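PDB 5WZJ: pumilio homolog 23 from Arabidopsis thaliana, which binds RNA in a sequence-specific way, recognising 18S rRNA through its pumilio repeats, and probably regulates translation and mRNA stability. Local coordinates for residues K21-I26 / E49-R54; K109-H114 / L156-G161; N272-I277 / N307-N312; R350-L355 / Y407-R412. All coordinates share one frame; numbering follows the deposited sequence.

Interaction 1 (K21-I26 / E49-R54)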
loop_
_atom_site.group_PDB
_atom_site.type_symbol
_atom_site.label_atom_id
_atom_site.label_comp_id
_atom_site.label_asym_id
_atom_site.label_seq_id
_atom_site.Cartn_x
_atom_site.Cartn_y
_atom_site.Cartn_z
ATOM N N LYS A 21 22.865 18.293 -33.173
ATOM C CA LYS A 21 23.734 19.300 -32.576
ATOM C C LYS A 21 22.914 20.353 -31.843
ATOM O O LYS A 21 23.269 20.759 -30.731
ATOM C CB LYS A 21 24.625 19.944 -33.646
ATOM C CG LYS A 21 25.599 20.979 -33.088
ATOM C CD LYS A 21 26.935 20.948 -33.824
ATOM C CE LYS A 21 27.947 21.901 -33.187
ATOM N NZ LYS A 21 28.143 21.629 -31.720
ATOM N N TYR A 22 21.793 20.779 -32.436
ATOM C CA TYR A 22 20.980 21.811 -31.799
ATOM C C TYR A 22 20.527 21.378 -30.409
ATOM O O TYR A 22 20.743 22.095 -29.423
ATOM C CB TYR A 22 19.772 22.168 -32.673
ATOM C CG TYR A 22 18.846 23.153 -31.975
ATOM C CD1 TYR A 22 19.190 24.499 -31.849
ATOM C CD2 TYR A 22 17.650 22.728 -31.414
ATOM C CE1 TYR A 22 18.350 25.400 -31.192
ATOM C CE2 TYR A 22 16.807 23.613 -30.758
ATOM C CZ TYR A 22 17.156 24.946 -30.649
ATOM O OH TYR A 22 16.302 25.811 -29.998
ATOM N N PHE A 23 19.914 20.192 -30.302
ATOM C CA PHE A 23 19.384 19.782 -29.004
ATOM C C PHE A 23 20.489 19.416 -28.021
ATOM O O PHE A 23 20.344 19.648 -26.812
ATOM C CB PHE A 23 18.390 18.635 -29.188
ATOM C CG PHE A 23 17.100 19.084 -29.794
ATOM C CD1 PHE A 23 16.188 19.795 -29.039
ATOM C CD2 PHE A 23 16.828 18.862 -31.137
ATOM C CE1 PHE A 23 15.012 20.245 -29.600
ATOM C CE2 PHE A 23 15.649 19.302 -31.696
ATOM C CZ PHE A 23 14.740 19.996 -30.925
ATOM N N SER A 24 21.603 18.869 -28.508
ATOM C CA SER A 24 22.714 18.569 -27.610
ATOM C C SER A 24 23.332 19.846 -27.056
ATOM O O SER A 24 23.747 19.895 -25.888
ATOM C CB SER A 24 23.767 17.741 -28.340
ATOM O OG SER A 24 24.892 17.545 -27.505
ATOM N N GLU A 25 23.394 20.895 -27.877
ATOM C CA GLU A 25 23.956 22.155 -27.403
ATOM C C GLU A 25 23.038 22.816 -26.387
ATOM O O GLU A 25 23.507 23.415 -25.413
ATOM C CB GLU A 25 24.230 23.070 -28.592
ATOM C CG GLU A 25 25.559 22.769 -29.271
ATOM C CD GLU A 25 26.740 23.128 -28.367
ATOM O OE1 GLU A 25 27.141 22.302 -27.515
ATOM O OE2 GLU A 25 27.246 24.262 -28.483
ATOM N N ILE A 26 21.723 22.698 -26.586
ATOM C CA ILE A 26 20.777 23.143 -25.566
ATOM C C ILE A 26 21.028 22.400 -24.257
ATOM O O ILE A 26 21.104 23.005 -23.180
ATOM C CB ILE A 26 19.330 22.943 -26.056
ATOM C CG1 ILE A 26 19.049 23.822 -27.278
ATOM C CG2 ILE A 26 18.354 23.259 -24.948
ATOM C CD1 ILE A 26 19.085 25.284 -26.972
ATOM N N GLU A 49 9.776 24.830 -30.041
ATOM C CA GLU A 49 9.345 25.214 -31.381
ATOM C C GLU A 49 10.110 24.453 -32.452
ATOM O O GLU A 49 9.563 24.172 -33.522
ATOM C CB GLU A 49 9.508 26.721 -31.586
ATOM C CG GLU A 49 8.461 27.558 -30.866
ATOM C CD GLU A 49 8.657 29.055 -31.068
ATOM O OE1 GLU A 49 9.239 29.456 -32.102
ATOM O OE2 GLU A 49 8.230 29.830 -30.185
ATOM N N GLU A 50 11.361 24.086 -32.177
ATOM C CA GLU A 50 12.141 23.338 -33.153
ATOM C C GLU A 50 11.675 21.896 -33.311
ATOM O O GLU A 50 12.212 21.187 -34.167
ATOM C CB GLU A 50 13.624 23.372 -32.774
ATOM C CG GLU A 50 14.193 24.767 -32.791
ATOM C CD GLU A 50 14.005 25.445 -34.142
ATOM O OE1 GLU A 50 14.282 24.793 -35.179
ATOM O OE2 GLU A 50 13.568 26.621 -34.162
ATOM N N THR A 51 10.711 21.435 -32.515
ATOM C CA THR A 51 10.151 20.109 -32.725
ATOM C C THR A 51 8.930 20.113 -33.637
ATOM O O THR A 51 8.421 19.035 -33.958
ATOM C CB THR A 51 9.766 19.458 -31.384
ATOM O OG1 THR A 51 8.672 20.172 -30.793
ATOM C CG2 THR A 51 10.948 19.453 -30.420
ATOM N N ARG A 52 8.441 21.279 -34.061
ATOM C CA ARG A 52 7.188 21.320 -34.812
ATOM C C ARG A 52 7.321 20.540 -36.121
ATOM O O ARG A 52 8.331 20.639 -36.822
ATOM C CB ARG A 52 6.774 22.771 -35.079
ATOM N N GLY A 53 6.313 19.718 -36.423
ATOM C CA GLY A 53 6.343 18.881 -37.606
ATOM C C GLY A 53 7.185 17.626 -37.499
ATOM O O GLY A 53 7.251 16.860 -38.468
ATOM N N ARG A 54 7.847 17.391 -36.370
ATOM C CA ARG A 54 8.626 16.169 -36.211
ATOM C C ARG A 54 8.630 15.737 -34.755
ATOM O O ARG A 54 9.621 15.197 -34.252
ATOM C CB ARG A 54 10.047 16.344 -36.728
ATOM C CG ARG A 54 10.599 17.684 -36.436
ATOM C CD ARG A 54 11.875 17.878 -37.194
ATOM N NE ARG A 54 12.692 18.897 -36.557
ATOM C CZ ARG A 54 13.994 19.038 -36.768
ATOM N NH1 ARG A 54 14.622 18.220 -37.603
ATOM N NH2 ARG A 54 14.665 19.994 -36.136
#
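Tyr22 and Phe23, neighbours on helix 17-31, reach across to the turn after helix 37-49 and meet the aliphatic part of Glu50 and the methyl of Thr51. The closest touch involves an acidic residue but not its charge: CG of Glu50 lies 3.5 Å from CE2 of Tyr22, so a methylene is offered to a ring. That ring reaches the turn because its CG stands anti to the backbone N (chi1 175°), and its plane is turned 66° from the Glu50 carboxylate. On the buried side, CZ of Phe23 touches both CB of Glu50 (4.0 Å) and CG2 of Thr51 (3.9 Å). The two aromatics also brace each other, with CD2 of Tyr22 3.8 Å above the centre of the Phe23 ring, and Ile64, Val67 and Leu71 of helix 64-74 add further cover to Phe23. Thr51 keeps its methyl for this packing while OG1 bonds back to the carbonyl of Leu48. The Tyr22 and Glu50 side, though it holds the closest touch, is the one toward solvent: Tyr22 is partly exposed and Glu50 exposed. The carbonyl O of Glu50 receives two weak bonds from NE and NH2 of Arg54. An alanine in place of Tyr22 would probably leave the Glu50 methylenes without their aromatic partner and the Phe23 ring less firmly braced. Between the two segments the contact relies on carbon-to-carbon packing; polar groups shape the turn and, through Arg54 NH1 and Thr19, also tie it to helix 17-31.

Interaction 2 (K109-H114 / L156-G161); sequences KSLATH and LCLCKG
A chi1 of -177° carries CG of Leu158 away from its own backbone N and out toward helix 100-112, and a chi2 of 50° spreads the two methyls over different partners, Leu111 and Ala112. CD2 takes the Leu111 side, 3.8 Å from CD1 of that residue and 3.9 Å from its CB, the two leucine side chains crossing at about a right angle. CD1 settles instead on Ala112, at 3.9 Å from its CB and equally close to its CA; the small side chain lets the methyl come down onto the helix backbone. The forked tip thus grips two consecutive residues at once. A glycine in place of Leu158 would probably open a gap beside Leu111 and leave Ala112 without its partner from helix 146-160. Leu111 also packs on Leu80 and Ile84 of helix 77-87, and Leu158 on Leu115. OG1 of Thr113 bonds at 2.6 Å to the carbonyl O of Ser110, which accepts the Thr113 N as well, while Gly161, just past helix 146-160, closes its last turn in a Schellman motif, its positive phi suited to glycine. One segment belongs to the second pumilio repeat and the other to the third, so this leucine packing is an example of how successive repeats stack into the right-handed superhelix of a pumilio protein.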
loop_
_atom_site.group_PDB
_atom_site.type_symbol
_atom_site.label_atom_id
_atom_site.label_comp_id
_atom_site.label_asym_id
_atom_site.label_seq_id
_atom_site.Cartn_x
_atom_site.Cartn_y
_atom_site.Cartn_z
ATOM N N LYS A 109 3.569 15.441 -16.338
ATOM C CA LYS A 109 4.102 15.953 -15.079
ATOM C C LYS A 109 4.203 17.466 -15.105
ATOM O O LYS A 109 3.930 18.131 -14.100
ATOM C CB LYS A 109 5.489 15.366 -14.803
ATOM C CG LYS A 109 5.527 13.891 -14.496
ATOM C CD LYS A 109 6.971 13.487 -14.192
ATOM C CE LYS A 109 7.098 11.999 -13.920
ATOM N NZ LYS A 109 8.539 11.625 -13.747
ATOM N N SER A 110 4.632 18.012 -16.243
ATOM C CA SER A 110 4.762 19.455 -16.405
ATOM C C SER A 110 3.402 20.152 -16.336
ATOM O O SER A 110 3.273 21.204 -15.701
ATOM C CB SER A 110 5.462 19.746 -17.734
ATOM O OG SER A 110 5.766 21.124 -17.905
ATOM N N LEU A 111 2.380 19.594 -16.999
ATOM C CA LEU A 111 1.018 20.106 -16.838
ATOM C C LEU A 111 0.593 20.078 -15.381
ATOM O O LEU A 111 -0.029 21.025 -14.885
ATOM C CB LEU A 111 0.025 19.269 -17.644
ATOM C CG LEU A 111 -0.411 19.598 -19.050
ATOM C CD1 LEU A 111 -1.506 18.592 -19.440
ATOM C CD2 LEU A 111 -0.906 21.028 -19.129
ATOM N N ALA A 112 0.892 18.973 -14.697
ATOM C CA ALA A 112 0.492 18.809 -13.308
ATOM C C ALA A 112 1.076 19.885 -12.398
ATOM O O ALA A 112 0.494 20.171 -11.347
ATOM C CB ALA A 112 0.911 17.428 -12.809
ATOM N N THR A 113 2.229 20.478 -12.758
ATOM C CA THR A 113 2.788 21.528 -11.907
ATOM C C THR A 113 1.928 22.791 -11.907
ATOM O O THR A 113 2.124 23.647 -11.038
ATOM C CB THR A 113 4.232 21.912 -12.322
ATOM O OG1 THR A 113 4.227 22.514 -13.618
ATOM C CG2 THR A 113 5.184 20.691 -12.345
ATOM N N HIS A 114 0.993 22.932 -12.847
ATOM C CA HIS A 114 0.141 24.115 -12.928
ATOM C C HIS A 114 -1.249 23.908 -12.327
ATOM O O HIS A 114 -2.058 24.845 -12.331
ATOM C CB HIS A 114 0.019 24.561 -14.385
ATOM C CG HIS A 114 1.334 24.895 -15.013
ATOM N ND1 HIS A 114 1.951 26.118 -14.845
ATOM C CD2 HIS A 114 2.167 24.156 -15.787
ATOM C CE1 HIS A 114 3.097 26.124 -15.501
ATOM N NE2 HIS A 114 3.253 24.946 -16.080
ATOM N N LEU A 156 -4.792 9.489 -16.467
ATOM C CA LEU A 156 -5.969 9.329 -15.619
ATOM C C LEU A 156 -5.795 10.085 -14.307
ATOM O O LEU A 156 -6.706 10.789 -13.863
ATOM C CB LEU A 156 -6.228 7.841 -15.345
ATOM C CG LEU A 156 -6.759 7.011 -16.523
ATOM C CD1 LEU A 156 -6.472 5.526 -16.296
ATOM C CD2 LEU A 156 -8.252 7.240 -16.715
ATOM N N CYS A 157 -4.628 9.936 -13.666
ATOM C CA CYS A 157 -4.378 10.629 -12.402
ATOM C C CYS A 157 -4.466 12.140 -12.577
ATOM O O CYS A 157 -5.062 12.836 -11.747
ATOM C CB CYS A 157 -3.004 10.239 -11.838
ATOM S SG CYS A 157 -2.904 8.575 -11.145
ATOM N N LEU A 158 -3.884 12.661 -13.657
ATOM C CA LEU A 158 -3.941 14.096 -13.908
ATOM C C LEU A 158 -5.383 14.577 -14.088
ATOM O O LEU A 158 -5.753 15.642 -13.579
ATOM C CB LEU A 158 -3.103 14.435 -15.139
ATOM C CG LEU A 158 -3.002 15.913 -15.508
ATOM C CD1 LEU A 158 -2.602 16.715 -14.290
ATOM C CD2 LEU A 158 -2.001 16.121 -16.650
ATOM N N CYS A 159 -6.210 13.815 -14.819
ATOM C CA CYS A 159 -7.609 14.205 -15.001
ATOM C C CYS A 159 -8.365 14.228 -13.677
ATOM O O CYS A 159 -9.297 15.021 -13.503
ATOM C CB CYS A 159 -8.314 13.257 -15.981
ATOM S SG CYS A 159 -7.759 13.377 -17.704
ATOM N N LYS A 160 -8.003 13.345 -12.750
ATOM C CA LYS A 160 -8.581 13.376 -11.416
ATOM C C LYS A 160 -8.071 14.576 -10.634
ATOM O O LYS A 160 -8.692 14.978 -9.647
ATOM C CB LYS A 160 -8.245 12.067 -10.697
ATOM C CG LYS A 160 -8.722 11.937 -9.253
ATOM C CD LYS A 160 -10.236 12.010 -9.131
ATOM C CE LYS A 160 -10.661 11.765 -7.674
ATOM N NZ LYS A 160 -12.141 11.669 -7.547
ATOM N N GLY A 161 -6.964 15.162 -11.070
ATOM C CA GLY A 161 -6.347 16.260 -10.371
ATOM C C GLY A 161 -5.264 15.873 -9.397
ATOM O O GLY A 161 -4.916 16.686 -8.535
#

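Interaction 3 (N272-I277 / N307-N312)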
loop_
_atom_site.group_PDB
_atom_site.type_symbol
_atom_site.label_atom_id
_atom_site.label_comp_id
_atom_site.label_asym_id
_atom_site.label_seq_id
_atom_site.Cartn_x
_atom_site.Cartn_y
_atom_site.Cartn_z
ATOM N N ASN A 272 -24.267 -17.355 -15.871
ATOM C CA ASN A 272 -23.179 -17.706 -16.784
ATOM C C ASN A 272 -22.028 -16.700 -16.700
ATOM O O ASN A 272 -20.854 -17.081 -16.785
ATOM C CB ASN A 272 -23.707 -17.824 -18.218
ATOM C CG ASN A 272 -24.434 -16.569 -18.685
ATOM O OD1 ASN A 272 -24.951 -15.794 -17.876
ATOM N ND2 ASN A 272 -24.476 -16.365 -19.998
ATOM N N VAL A 273 -22.335 -15.414 -16.531
ATOM C CA VAL A 273 -21.265 -14.436 -16.370
ATOM C C VAL A 273 -20.541 -14.651 -15.044
ATOM O O VAL A 273 -19.309 -14.556 -14.966
ATOM C CB VAL A 273 -21.819 -13.006 -16.488
ATOM C CG1 VAL A 273 -20.686 -12.006 -16.322
ATOM C CG2 VAL A 273 -22.505 -12.811 -17.835
ATOM N N ALA A 274 -21.288 -14.948 -13.980
ATOM C CA ALA A 274 -20.649 -15.218 -12.690
ATOM C C ALA A 274 -19.656 -16.371 -12.797
ATOM O O ALA A 274 -18.562 -16.316 -12.223
ATOM C CB ALA A 274 -21.706 -15.525 -11.632
ATOM N N LYS A 275 -20.026 -17.424 -13.531
ATOM C CA LYS A 275 -19.114 -18.537 -13.769
ATOM C C LYS A 275 -17.834 -18.081 -14.474
ATOM O O LYS A 275 -16.727 -18.486 -14.096
ATOM C CB LYS A 275 -19.838 -19.601 -14.595
ATOM C CG LYS A 275 -19.205 -20.983 -14.594
ATOM C CD LYS A 275 -20.255 -22.050 -14.934
ATOM C CE LYS A 275 -19.702 -23.467 -14.817
ATOM N NZ LYS A 275 -18.895 -23.870 -16.005
ATOM N N GLU A 276 -17.965 -17.242 -15.507
ATOM C CA GLU A 276 -16.786 -16.768 -16.228
ATOM C C GLU A 276 -15.897 -15.903 -15.337
ATOM O O GLU A 276 -14.663 -15.996 -15.402
ATOM C CB GLU A 276 -17.220 -15.996 -17.477
ATOM C CG GLU A 276 -17.917 -16.879 -18.532
ATOM C CD GLU A 276 -18.456 -16.095 -19.720
ATOM O OE1 GLU A 276 -18.644 -16.701 -20.796
ATOM O OE2 GLU A 276 -18.711 -14.882 -19.586
ATOM N N ILE A 277 -16.507 -15.047 -14.509
ATOM C CA ILE A 277 -15.745 -14.238 -13.552
ATOM C C ILE A 277 -15.004 -15.143 -12.575
ATOM O O ILE A 277 -13.797 -15.000 -12.361
ATOM C CB ILE A 277 -16.677 -13.256 -12.811
ATOM C CG1 ILE A 277 -17.238 -12.204 -13.770
ATOM C CG2 ILE A 277 -15.944 -12.559 -11.668
ATOM C CD1 ILE A 277 -18.400 -11.418 -13.167
ATOM N N ASN A 307 -22.315 -12.855 -3.180
ATOM C CA ASN A 307 -23.298 -13.932 -3.301
ATOM C C ASN A 307 -23.116 -14.747 -4.579
ATOM O O ASN A 307 -23.151 -15.984 -4.545
ATOM C CB ASN A 307 -24.704 -13.348 -3.231
ATOM C CG ASN A 307 -25.054 -12.867 -1.831
ATOM O OD1 ASN A 307 -24.708 -13.511 -0.835
ATOM N ND2 ASN A 307 -25.732 -11.731 -1.750
ATOM N N LYS A 308 -22.941 -14.084 -5.724
ATOM C CA LYS A 308 -22.997 -14.799 -6.996
ATOM C C LYS A 308 -21.650 -15.346 -7.450
ATOM O O LYS A 308 -21.619 -16.303 -8.224
ATOM C CB LYS A 308 -23.564 -13.891 -8.099
ATOM C CG LYS A 308 -24.907 -13.262 -7.743
ATOM C CD LYS A 308 -26.002 -14.310 -7.496
ATOM C CE LYS A 308 -27.359 -13.634 -7.186
ATOM N NZ LYS A 308 -27.825 -12.781 -8.343
ATOM N N VAL A 309 -20.539 -14.771 -7.013
ATOM C CA VAL A 309 -19.223 -15.164 -7.489
ATOM C C VAL A 309 -18.458 -15.962 -6.435
ATOM O O VAL A 309 -17.979 -17.063 -6.708
ATOM C CB VAL A 309 -18.418 -13.930 -7.954
ATOM C CG1 VAL A 309 -16.959 -14.294 -8.167
ATOM C CG2 VAL A 309 -19.033 -13.358 -9.237
ATOM N N PHE A 310 -18.349 -15.429 -5.218
ATOM C CA PHE A 310 -17.381 -15.945 -4.251
ATOM C C PHE A 310 -17.963 -16.978 -3.294
ATOM O O PHE A 310 -17.263 -17.924 -2.923
ATOM C CB PHE A 310 -16.780 -14.787 -3.450
ATOM C CG PHE A 310 -15.945 -13.878 -4.285
ATOM C CD1 PHE A 310 -14.660 -14.258 -4.659
ATOM C CD2 PHE A 310 -16.454 -12.673 -4.748
ATOM C CE1 PHE A 310 -13.886 -13.443 -5.468
ATOM C CE2 PHE A 310 -15.672 -11.837 -5.544
ATOM C CZ PHE A 310 -14.397 -12.227 -5.910
ATOM N N LYS A 311 -19.213 -16.807 -2.873
ATOM C CA LYS A 311 -19.789 -17.699 -1.875
ATOM C C LYS A 311 -19.722 -19.144 -2.362
ATOM O O LYS A 311 -19.970 -19.430 -3.536
ATOM C CB LYS A 311 -21.234 -17.290 -1.573
ATOM C CG LYS A 311 -21.877 -18.052 -0.388
ATOM C CD LYS A 311 -23.378 -17.762 -0.264
ATOM C CE LYS A 311 -24.042 -18.687 0.769
ATOM N NZ LYS A 311 -25.485 -18.368 0.982
ATOM N N ASN A 312 -19.325 -20.046 -1.464
ATOM C CA ASN A 312 -19.105 -21.477 -1.675
ATOM C C ASN A 312 -17.773 -21.791 -2.362
ATOM O O ASN A 312 -17.426 -22.965 -2.475
ATOM C CB ASN A 312 -20.241 -22.156 -2.463
ATOM C CG ASN A 312 -21.582 -21.976 -1.790
ATOM O OD1 ASN A 312 -21.700 -22.151 -0.586
ATOM N ND2 ASN A 312 -22.587 -21.584 -2.555
#
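Ala274 and Ile277, one turn apart on helix 271-279, face the end of helix 299-310 at Lys308 and Val309, and the backbones come close, with the CA atoms of Ala274 and Val309 5.4 Å apart. Apolar packing does most of the work. Val309 offers both methyls to CG2 of Ile277, which lies 4.0 Å from CG2 and the same distance from CG1, the two side chains crossing at about a right angle. In Ile277 that methyl stands trans to the backbone N, which leaves the longer branch beside the N and presents the short one to the valine. CG2 of Val309 also reaches CB of Ala274 at 4.2 Å. A second kind of contact is between a methyl and the backbone: CB of Ala274 sits 3.5 Å from the carbonyl O of Lys308, within the wider pi-type turn that closes helix 299-310. The small side chain of Ala274 is consistent with so close an approach to the backbone. Within the second segment, CG1 of Val309 lies 3.7 Å above the centre of the Phe310 ring, linking the contact to that buried aromatic. Charged groups stay at the margin: the end of the Lys308 side chain leads away from the contact to a salt bridge with Glu304, while Glu276 pairs with Arg256 and Lys275 with Glu279. Spatially, the pair joins the fifth and sixth pumilio repeats, with Phe310 packed on Val290 and Leu294 of helix 284-296 on the one hand and on Val326, Ile327 and Leu330 of helix 323-332 on the other.

Interaction 4 (R350-L355 / Y407-R412)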
loop_
_atom_site.group_PDB
_atom_site.type_symbol
_atom_site.label_atom_id
_atom_site.label_comp_id
_atom_site.label_asym_id
_atom_site.label_seq_id
_atom_site.Cartn_x
_atom_site.Cartn_y
_atom_site.Cartn_z
ATOM N N ARG A 350 -10.421 -24.365 8.194
ATOM C CA ARG A 350 -9.227 -24.587 7.385
ATOM C C ARG A 350 -8.126 -23.581 7.682
ATOM O O ARG A 350 -7.239 -23.381 6.844
ATOM C CB ARG A 350 -9.582 -24.542 5.899
ATOM C CG ARG A 350 -10.797 -25.359 5.526
ATOM C CD ARG A 350 -10.506 -26.843 5.632
ATOM N NE ARG A 350 -10.266 -27.451 4.327
ATOM C CZ ARG A 350 -11.209 -27.645 3.406
ATOM N NH1 ARG A 350 -12.462 -27.259 3.629
ATOM N NH2 ARG A 350 -10.897 -28.221 2.254
ATOM N N PHE A 351 -8.175 -22.929 8.849
ATOM C CA PHE A 351 -7.102 -22.021 9.244
ATOM C C PHE A 351 -5.755 -22.722 9.193
ATOM O O PHE A 351 -4.755 -22.139 8.758
ATOM C CB PHE A 351 -7.342 -21.488 10.656
ATOM C CG PHE A 351 -8.097 -20.189 10.716
ATOM C CD1 PHE A 351 -8.735 -19.675 9.601
ATOM C CD2 PHE A 351 -8.148 -19.472 11.904
ATOM C CE1 PHE A 351 -9.426 -18.480 9.676
ATOM C CE2 PHE A 351 -8.836 -18.277 11.985
ATOM C CZ PHE A 351 -9.480 -17.781 10.870
ATOM N N LYS A 352 -5.709 -23.977 9.643
ATOM C CA LYS A 352 -4.442 -24.699 9.672
ATOM C C LYS A 352 -3.901 -24.890 8.262
ATOM O O LYS A 352 -2.730 -24.599 7.992
ATOM C CB LYS A 352 -4.623 -26.053 10.364
ATOM C CG LYS A 352 -3.321 -26.828 10.580
ATOM C CD LYS A 352 -3.594 -28.256 11.083
ATOM C CE LYS A 352 -2.418 -28.815 11.874
ATOM N NZ LYS A 352 -1.104 -28.536 11.225
ATOM N N ASP A 353 -4.746 -25.389 7.355
ATOM C CA ASP A 353 -4.373 -25.515 5.948
ATOM C C ASP A 353 -3.820 -24.204 5.409
ATOM O O ASP A 353 -2.754 -24.171 4.785
ATOM C CB ASP A 353 -5.586 -25.933 5.120
ATOM C CG ASP A 353 -6.300 -27.138 5.692
ATOM O OD1 ASP A 353 -7.025 -26.991 6.701
ATOM O OD2 ASP A 353 -6.149 -28.226 5.116
ATOM N N LEU A 354 -4.542 -23.109 5.650
ATOM C CA LEU A 354 -4.128 -21.820 5.108
ATOM C C LEU A 354 -2.751 -21.423 5.627
ATOM O O LEU A 354 -1.897 -20.974 4.853
ATOM C CB LEU A 354 -5.173 -20.756 5.445
ATOM C CG LEU A 354 -6.529 -20.899 4.735
ATOM C CD1 LEU A 354 -7.547 -19.906 5.285
ATOM C CD2 LEU A 354 -6.374 -20.706 3.237
ATOM N N LEU A 355 -2.502 -21.610 6.928
ATOM C CA LEU A 355 -1.187 -21.274 7.473
ATOM C C LEU A 355 -0.104 -22.197 6.922
ATOM O O LEU A 355 0.999 -21.739 6.600
ATOM C CB LEU A 355 -1.217 -21.332 8.997
ATOM C CG LEU A 355 -2.113 -20.309 9.693
ATOM C CD1 LEU A 355 -2.181 -20.622 11.175
ATOM C CD2 LEU A 355 -1.598 -18.887 9.472
ATOM N N TYR A 407 8.996 -20.492 10.214
ATOM C CA TYR A 407 9.911 -21.479 10.789
ATOM C C TYR A 407 9.152 -22.608 11.471
ATOM O O TYR A 407 9.531 -23.780 11.351
ATOM C CB TYR A 407 10.870 -20.819 11.784
ATOM C CG TYR A 407 11.893 -19.913 11.141
ATOM C CD1 TYR A 407 11.630 -18.559 10.953
ATOM C CD2 TYR A 407 13.128 -20.406 10.730
ATOM C CE1 TYR A 407 12.562 -17.724 10.365
ATOM C CE2 TYR A 407 14.069 -19.575 10.134
ATOM C CZ TYR A 407 13.780 -18.237 9.953
ATOM O OH TYR A 407 14.705 -17.399 9.363
ATOM N N TYR A 408 8.086 -22.285 12.202
ATOM C CA TYR A 408 7.349 -23.341 12.886
ATOM C C TYR A 408 6.646 -24.260 11.890
ATOM O O TYR A 408 6.686 -25.485 12.032
ATOM C CB TYR A 408 6.337 -22.756 13.877
ATOM C CG TYR A 408 5.383 -23.810 14.359
ATOM C CD1 TYR A 408 5.798 -24.789 15.250
ATOM C CD2 TYR A 408 4.077 -23.865 13.879
ATOM C CE1 TYR A 408 4.931 -25.788 15.675
ATOM C CE2 TYR A 408 3.199 -24.857 14.296
ATOM C CZ TYR A 408 3.630 -25.815 15.195
ATOM O OH TYR A 408 2.757 -26.803 15.604
ATOM N N PHE A 409 5.970 -23.698 10.886
ATOM C CA PHE A 409 5.258 -24.579 9.970
ATOM C C PHE A 409 6.197 -25.265 8.987
ATOM O O PHE A 409 5.835 -26.301 8.425
ATOM C CB PHE A 409 4.153 -23.821 9.232
ATOM C CG PHE A 409 2.877 -23.706 10.027
ATOM C CD1 PHE A 409 1.957 -24.742 10.031
ATOM C CD2 PHE A 409 2.608 -22.573 10.785
ATOM C CE1 PHE A 409 0.788 -24.652 10.774
ATOM C CE2 PHE A 409 1.435 -22.475 11.523
ATOM C CZ PHE A 409 0.530 -23.521 11.523
ATOM N N GLY A 410 7.399 -24.741 8.796
ATOM C CA GLY A 410 8.352 -25.400 7.935
ATOM C C GLY A 410 9.327 -26.339 8.610
ATOM O O GLY A 410 10.199 -26.887 7.927
ATOM N N CYS A 411 9.220 -26.559 9.919
ATOM C CA CYS A 411 10.289 -27.271 10.604
ATOM C C CYS A 411 10.132 -28.781 10.456
ATOM O O CYS A 411 9.065 -29.295 10.099
ATOM C CB CYS A 411 10.333 -26.905 12.087
ATOM S SG CYS A 411 9.048 -27.687 13.072
ATOM N N ARG A 412 11.224 -29.494 10.756
ATOM C CA ARG A 412 11.245 -30.949 10.624
ATOM C C ARG A 412 10.268 -31.608 11.591
ATOM O O ARG A 412 9.446 -32.438 11.190
ATOM C CB ARG A 412 12.663 -31.477 10.854
#
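Leu355 lies over one face of the Phe409 ring in a CH-pi contact, the principal touch between residues 350-355 and 407-412 in this all-helical pumilio-repeat fold. CB of Leu355 stands over the ring, 4.1 Å from its centroid and 26° off the normal, nearest to CZ and CE2, each 3.8 Å away. CD1 of the same leucine adds a second carbon near the outer rim, 4.0 Å from CZ, so backbone-proximal and distal parts of the side chain both lie against the ring. Phe409 can present this face because its CG stands anti to the carbonyl carbon (chi1 -83°), which sends the ring across toward helix 351-356. The aromatic packing continues within the second segment, where CD2 of Tyr408 stands 3.6 Å above the plane of the Phe409 ring, offset toward the rim. Leu355 is buried and rests as well on Val388 of helix 377-388, and Phe351, one turn earlier, packs on Ala383 and Ala387 of that helix. The charged groups play a different part. Lys352 comes to the edge of the ring, and its ammonium group is in a salt bridge with Glu356; Arg350, at the N-cap position, makes a cation-pi contact with Phe315. The lysine thus meets the edge of the aromatic and not a face: NZ of Lys352 lies near the ring plane, 4.3 Å from CE1 of Phe409.

In the fold
The four contacts follow one another along the chain without overlap, each joining parts of the sequence 23 to 52 residues apart, and they punctuate the course of the superhelix. Interactions 1 and 2 sit on the same side of the chain's centre, their centres about 25 Å apart, while interaction 4 lies on the opposite side, with its centre about 62 Å from that of interaction 1. Interactions 3 and 4 come nearest, with about 9 Å between their closest atoms, yet none of the four touches another. Nor does any of them touch the bound RNA: nearest-atom separations are about 7 Å for interaction 4, 8 Å for interaction 2, and 11 and 12 Å for interactions 3 and 1.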